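Local coordinates for protein 6-phosphofructokinase subunit beta (Saccharomyces cerevisiae, PDB 3O8O) that catalyses the ATP-dependent phosphorylation of fructose 6-phosphate to fructose 1,6-bisphosphate, the committing step of glycolysis, under allosteric activation by fructose 2,6-bisphosphate, at residues Phe563-Gln568 and Ala656-Val661; Val583-Ser588 and Leu623-Thr628. All coordinates share one frame; numbering follows the deposited sequence.

Contact 1 of 2, residues Phe563-Gln568 and Ala656-Val661; sequences FVVDCQ and AYPGHV. With FDP (2,6-di-O-phosphono-beta-D-fructofuranose), chain L.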
loop_
_atom_site.group_PDB
_atom_site.type_symbol
_atom_site.label_atom_id
_atom_site.label_comp_id
_atom_site.label_asym_id
_atom_site.label_seq_id
_atom_site.Cartn_x
_atom_site.Cartn_y
_atom_site.Cartn_z
ATOM N N PHE B 563 -3.209 -1.473 21.371
ATOM C CA PHE B 563 -3.841 -1.084 20.118
ATOM C C PHE B 563 -3.142 0.132 19.546
ATOM O O PHE B 563 -2.827 1.070 20.275
ATOM C CB PHE B 563 -5.316 -0.719 20.319
ATOM C CG PHE B 563 -6.262 -1.871 20.199
ATOM C CD1 PHE B 563 -6.777 -2.494 21.331
ATOM C CD2 PHE B 563 -6.657 -2.328 18.953
ATOM C CE1 PHE B 563 -7.680 -3.560 21.218
ATOM C CE2 PHE B 563 -7.551 -3.378 18.829
ATOM C CZ PHE B 563 -8.066 -3.998 19.958
ATOM N N VAL B 564 -2.865 0.105 18.249
ATOM C CA VAL B 564 -2.281 1.256 17.599
ATOM C C VAL B 564 -3.468 1.873 16.867
ATOM O O VAL B 564 -4.018 1.271 15.927
ATOM C CB VAL B 564 -1.213 0.881 16.595
ATOM C CG1 VAL B 564 -0.704 2.147 15.887
ATOM C CG2 VAL B 564 -0.089 0.208 17.293
ATOM N N VAL B 565 -3.872 3.053 17.342
ATOM C CA VAL B 565 -5.015 3.770 16.820
ATOM C C VAL B 565 -4.646 4.875 15.889
ATOM O O VAL B 565 -4.042 5.859 16.313
ATOM C CB VAL B 565 -5.797 4.422 17.928
ATOM C CG1 VAL B 565 -7.107 4.941 17.372
ATOM C CG2 VAL B 565 -6.016 3.443 19.044
ATOM N N ASP B 566 -5.026 4.732 14.625
ATOM C CA ASP B 566 -4.755 5.757 13.625
ATOM C C ASP B 566 -5.553 7.024 13.991
ATOM O O ASP B 566 -6.756 6.948 14.167
ATOM C CB ASP B 566 -5.179 5.232 12.262
ATOM C CG ASP B 566 -4.910 6.219 11.157
ATOM O OD1 ASP B 566 -3.742 6.643 11.048
ATOM O OD2 ASP B 566 -5.853 6.563 10.403
ATOM N N CYS B 567 -4.886 8.172 14.117
ATOM C CA CYS B 567 -5.544 9.436 14.488
ATOM C C CYS B 567 -5.479 10.471 13.383
ATOM O O CYS B 567 -4.572 10.432 12.573
ATOM C CB CYS B 567 -4.890 10.023 15.721
ATOM S SG CYS B 567 -5.059 8.959 17.118
ATOM N N GLN B 568 -6.437 11.397 13.350
ATOM C CA GLN B 568 -6.453 12.418 12.316
ATOM C C GLN B 568 -5.721 13.659 12.724
ATOM O O GLN B 568 -5.118 13.706 13.792
ATOM C CB GLN B 568 -7.882 12.779 11.931
ATOM C CG GLN B 568 -8.464 11.810 10.917
ATOM C CD GLN B 568 -9.855 12.179 10.455
ATOM O OE1 GLN B 568 -10.503 11.427 9.726
ATOM N NE2 GLN B 568 -10.325 13.341 10.878
ATOM N N ALA B 656 -6.229 -0.015 14.793
ATOM C CA ALA B 656 -7.566 0.530 14.991
ATOM C C ALA B 656 -7.696 1.768 14.141
ATOM O O ALA B 656 -6.866 2.670 14.239
ATOM C CB ALA B 656 -7.794 0.869 16.445
ATOM N N TYR B 657 -8.721 1.794 13.295
ATOM C CA TYR B 657 -8.940 2.936 12.429
ATOM C C TYR B 657 -10.308 3.583 12.614
ATOM O O TYR B 657 -11.222 3.352 11.819
ATOM C CB TYR B 657 -8.760 2.533 10.967
ATOM C CG TYR B 657 -7.350 2.193 10.574
ATOM C CD1 TYR B 657 -6.859 0.911 10.727
ATOM C CD2 TYR B 657 -6.524 3.139 10.011
ATOM C CE1 TYR B 657 -5.557 0.566 10.316
ATOM C CE2 TYR B 657 -5.238 2.817 9.595
ATOM C CZ TYR B 657 -4.757 1.526 9.748
ATOM O OH TYR B 657 -3.485 1.210 9.324
ATOM N N PRO B 658 -10.459 4.414 13.657
ATOM C CA PRO B 658 -11.729 5.089 13.928
ATOM C C PRO B 658 -12.133 5.915 12.723
ATOM O O PRO B 658 -13.315 6.134 12.470
ATOM C CB PRO B 658 -11.428 5.921 15.176
ATOM C CG PRO B 658 -9.986 6.163 15.070
ATOM C CD PRO B 658 -9.428 4.863 14.598
ATOM N N GLY B 659 -11.141 6.367 11.978
ATOM C CA GLY B 659 -11.433 7.110 10.773
ATOM C C GLY B 659 -12.247 8.391 10.844
ATOM O O GLY B 659 -11.901 9.328 11.564
ATOM N N HIS B 660 -13.329 8.447 10.072
ATOM C CA HIS B 660 -14.165 9.628 10.040
ATOM C C HIS B 660 -15.091 9.829 11.231
ATOM O O HIS B 660 -15.672 10.907 11.352
ATOM C CB HIS B 660 -14.985 9.673 8.746
ATOM C CG HIS B 660 -14.209 10.159 7.557
ATOM N ND1 HIS B 660 -13.428 9.333 6.775
ATOM C CD2 HIS B 660 -14.058 11.402 7.046
ATOM C CE1 HIS B 660 -12.834 10.048 5.836
ATOM N NE2 HIS B 660 -13.198 11.305 5.980
ATOM N N VAL B 661 -15.252 8.839 12.111
ATOM C CA VAL B 661 -16.127 9.093 13.234
ATOM C C VAL B 661 -15.437 10.161 14.012
ATOM O O VAL B 661 -16.004 10.761 14.917
ATOM C CB VAL B 661 -16.334 7.903 14.185
ATOM C CG1 VAL B 661 -17.132 6.846 13.506
ATOM C CG2 VAL B 661 -15.021 7.408 14.700
HETATM P P1 FDP L . -7.693 18.849 7.542
HETATM O O1P FDP L . -7.813 20.084 6.736
HETATM O O2P FDP L . -8.101 19.106 9.076
HETATM O O3P FDP L . -6.177 18.306 7.572
HETATM O O1 FDP L . -7.693 14.881 9.250
HETATM C C1 FDP L . -7.495 16.052 8.453
HETATM C C2 FDP L . -8.783 16.416 7.712
HETATM O O2 FDP L . -8.650 17.662 7.019
HETATM C C3 FDP L . -9.963 16.438 8.686
HETATM O O3 FDP L . -10.419 17.786 8.818
HETATM C C4 FDP L . -11.015 15.612 7.953
HETATM O O4 FDP L . -11.835 14.958 8.925
HETATM C C5 FDP L . -10.114 14.595 7.263
HETATM O O5 FDP L . -9.075 15.421 6.724
HETATM C C6 FDP L . -10.777 13.822 6.122
HETATM O O6 FDP L . -11.049 14.689 5.017
HETATM P P2 FDP L . -11.338 14.092 3.549
HETATM O O4P FDP L . -11.346 15.150 2.517
HETATM O O5P FDP L . -10.226 12.967 3.260
HETATM O O6P FDP L . -12.743 13.318 3.668
#

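Contact 2 of 2, residues Val583-Ser588 and Leu623-Thr628; sequences VGAQVS and LILKST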
loop_
_atom_site.group_PDB
_atom_site.type_symbol
_atom_site.label_atom_id
_atom_site.label_comp_id
_atom_site.label_asym_id
_atom_site.label_seq_id
_atom_site.Cartn_x
_atom_site.Cartn_y
_atom_site.Cartn_z
ATOM N N VAL B 583 -7.093 9.958 27.664
ATOM C CA VAL B 583 -7.401 8.549 27.882
ATOM C C VAL B 583 -6.224 7.858 28.522
ATOM O O VAL B 583 -6.252 6.656 28.738
ATOM C CB VAL B 583 -7.726 7.809 26.581
ATOM C CG1 VAL B 583 -8.998 8.360 25.988
ATOM C CG2 VAL B 583 -6.565 7.942 25.591
ATOM N N GLY B 584 -5.184 8.619 28.824
ATOM C CA GLY B 584 -4.013 8.023 29.435
ATOM C C GLY B 584 -3.256 7.115 28.488
ATOM O O GLY B 584 -2.753 6.085 28.894
ATOM N N ALA B 585 -3.164 7.491 27.220
ATOM C CA ALA B 585 -2.458 6.658 26.256
ATOM C C ALA B 585 -1.024 6.489 26.733
ATOM O O ALA B 585 -0.408 7.418 27.234
ATOM C CB ALA B 585 -2.485 7.301 24.866
ATOM N N GLN B 586 -0.509 5.288 26.570
ATOM C CA GLN B 586 0.829 4.983 26.991
ATOM C C GLN B 586 1.790 5.683 26.057
ATOM O O GLN B 586 2.697 6.402 26.485
ATOM C CB GLN B 586 1.027 3.473 26.950
ATOM C CG GLN B 586 2.387 3.009 27.409
ATOM C CD GLN B 586 2.709 3.458 28.817
ATOM O OE1 GLN B 586 3.086 4.613 29.055
ATOM N NE2 GLN B 586 2.559 2.541 29.766
ATOM N N VAL B 587 1.578 5.483 24.767
ATOM C CA VAL B 587 2.423 6.103 23.764
ATOM C C VAL B 587 1.565 6.895 22.792
ATOM O O VAL B 587 0.387 6.598 22.619
ATOM C CB VAL B 587 3.176 5.048 22.948
ATOM C CG1 VAL B 587 4.238 5.723 22.079
ATOM C CG2 VAL B 587 3.781 4.027 23.868
ATOM N N SER B 588 2.152 7.917 22.186
ATOM C CA SER B 588 1.472 8.704 21.183
ATOM C C SER B 588 2.527 9.230 20.179
ATOM O O SER B 588 3.556 9.806 20.562
ATOM C CB SER B 588 0.710 9.841 21.836
ATOM O OG SER B 588 1.574 10.917 22.128
ATOM N N LEU B 623 -2.742 1.613 24.980
ATOM C CA LEU B 623 -3.037 2.295 23.731
ATOM C C LEU B 623 -1.852 3.094 23.228
ATOM O O LEU B 623 -1.124 3.727 23.995
ATOM C CB LEU B 623 -4.198 3.280 23.890
ATOM C CG LEU B 623 -5.570 2.781 24.286
ATOM C CD1 LEU B 623 -6.521 3.943 24.319
ATOM C CD2 LEU B 623 -6.045 1.752 23.274
ATOM N N ILE B 624 -1.678 3.080 21.920
ATOM C CA ILE B 624 -0.623 3.831 21.282
ATOM C C ILE B 624 -1.393 4.638 20.257
ATOM O O ILE B 624 -1.937 4.063 19.313
ATOM C CB ILE B 624 0.372 2.905 20.545
ATOM C CG1 ILE B 624 1.144 2.049 21.543
ATOM C CG2 ILE B 624 1.347 3.728 19.744
ATOM C CD1 ILE B 624 2.009 1.035 20.873
ATOM N N LEU B 625 -1.502 5.949 20.464
ATOM C CA LEU B 625 -2.208 6.788 19.502
ATOM C C LEU B 625 -1.186 7.242 18.502
ATOM O O LEU B 625 -0.105 7.683 18.852
ATOM C CB LEU B 625 -2.874 8.000 20.159
ATOM C CG LEU B 625 -3.872 7.709 21.292
ATOM C CD1 LEU B 625 -4.802 8.905 21.410
ATOM C CD2 LEU B 625 -4.682 6.423 21.039
ATOM N N LYS B 626 -1.527 7.129 17.240
ATOM C CA LYS B 626 -0.589 7.524 16.235
ATOM C C LYS B 626 -1.230 8.373 15.150
ATOM O O LYS B 626 -2.069 7.900 14.393
ATOM C CB LYS B 626 0.051 6.261 15.644
ATOM C CG LYS B 626 1.066 6.474 14.532
ATOM C CD LYS B 626 0.442 6.259 13.202
ATOM C CE LYS B 626 1.416 6.520 12.074
ATOM N NZ LYS B 626 0.803 6.214 10.730
ATOM N N SER B 627 -0.861 9.645 15.107
ATOM C CA SER B 627 -1.342 10.516 14.064
ATOM C C SER B 627 -0.817 9.861 12.785
ATOM O O SER B 627 0.348 9.454 12.736
ATOM C CB SER B 627 -0.713 11.907 14.195
ATOM O OG SER B 627 -1.370 12.708 15.174
ATOM N N THR B 628 -1.654 9.759 11.755
ATOM C CA THR B 628 -1.230 9.163 10.495
ATOM C C THR B 628 0.054 9.786 9.931
ATOM O O THR B 628 0.967 9.066 9.514
ATOM C CB THR B 628 -2.304 9.303 9.432
ATOM O OG1 THR B 628 -3.540 8.797 9.950
ATOM C CG2 THR B 628 -1.926 8.549 8.191
#

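Contact 1 of 2, residues Phe563-Gln568 and Ala656-Val661
The carbonyl oxygen of Ala656 accepts a 2.8 Å hydrogen bond from Asp566 N and also meets Val565 CA in a CA-H...O contact. With the bond from Ala656 N to Val564 O, this pairs two parallel strands in the second phosphofructokinase domain; strand 652-656 is outermost in the chain's four-stranded sheet. On the face carrying Val565 and Ala656, CG2 of the valine meets the alanine CB, while CG1 lies 3.6 Å from Pro658 CD. Helix 537-558 covers this face, touching Phe563 and Pro658. On the other face, beside helix 636-647, Asp566 CB comes within 3.4 Å of Tyr657 CD2, the carboxylate plane turned 48° from the ring and OD1 probably hydrogen-bonded to Thr628 OG1. Tyr657 keeps CG beside its own backbone N (chi1 -69°), which brings CD2 close to the aspartate CB, and its hydroxyl bonds to Thr637. Beyond the strands both segments enter the activator pocket. Gln568 runs its CB and CG alongside O1 of the bound fructose 2,6-bisphosphate, with CB 3.4 Å from that oxygen. His660 approaches the 6-phosphate edge-on, NE2 donating to O6P over 3.1 Å at an N-H...O angle of 158°.

Contact 2 of 2, residues Val583-Ser588 and Leu623-Thr628
The start of strand 587-589 pairs in parallel with strand 622-627, Val587 opposite Ile624 and Ser588 opposite Leu625, each pair 4.5 Å apart between CA atoms. Leu625 N gives its hydrogen to Val587 O at 2.9 Å, whereas Leu623 O receives two weak bonds, from the consecutive amides of Gln586 and Val587. Two CA-H...O contacts, Ile624 CA to Val587 O and Ser588 CA to Leu625 O, accompany these bonds. Val587 and Ile624 run alongside each other in the same direction. The isoleucine's two branches diverge from its CB, CG1 next to its backbone N (chi1 -67°) and CG2 next to the carbonyl carbon, and each stands 3.9 Å from Val587 CB. On the reverse face the methyl of Ala585 rests against Leu625 CG at 3.9 Å. Val583 lies roughly perpendicular to Leu623, CG2 reaching CD1 at 4.2 Å. Gly584, with positive phi, is the first residue to leave helix 574-583, where the chain turns toward the strand. The pairing closes a beta-alpha-beta crossover: helix 597-614 connects the two strands and packs over Val587 and Ile624, while helix 574-583 lies against Ala585, Ser588 and Leu625, helix 537-558 meets Val583 and Leu623, and strand 561-567 flanks the far edge of 622-627.

How the contacts relate
Contacts 1 and 2 are both buried and belong to one parallel sheet, pairing its two outer strands with its two central ones. The central strands 561-567 and 622-627 are themselves neighbours, joined by a probable hydrogen bond from Ile624 N to Phe563 O and by Val565 CG2 packing 3.8 Å from Leu625 CD2. Helix 537-558 covers both contacts on that face. Contact 2 is a largely aliphatic join with no other protein chain of the assembly touching it. Contact 1 becomes polar where its strands give way to loops, reaching a bound activator and the chain of another protein. Thr628, just past contact 2's strand, probably hydrogen-bonds to the Asp566 carboxylate of contact 1.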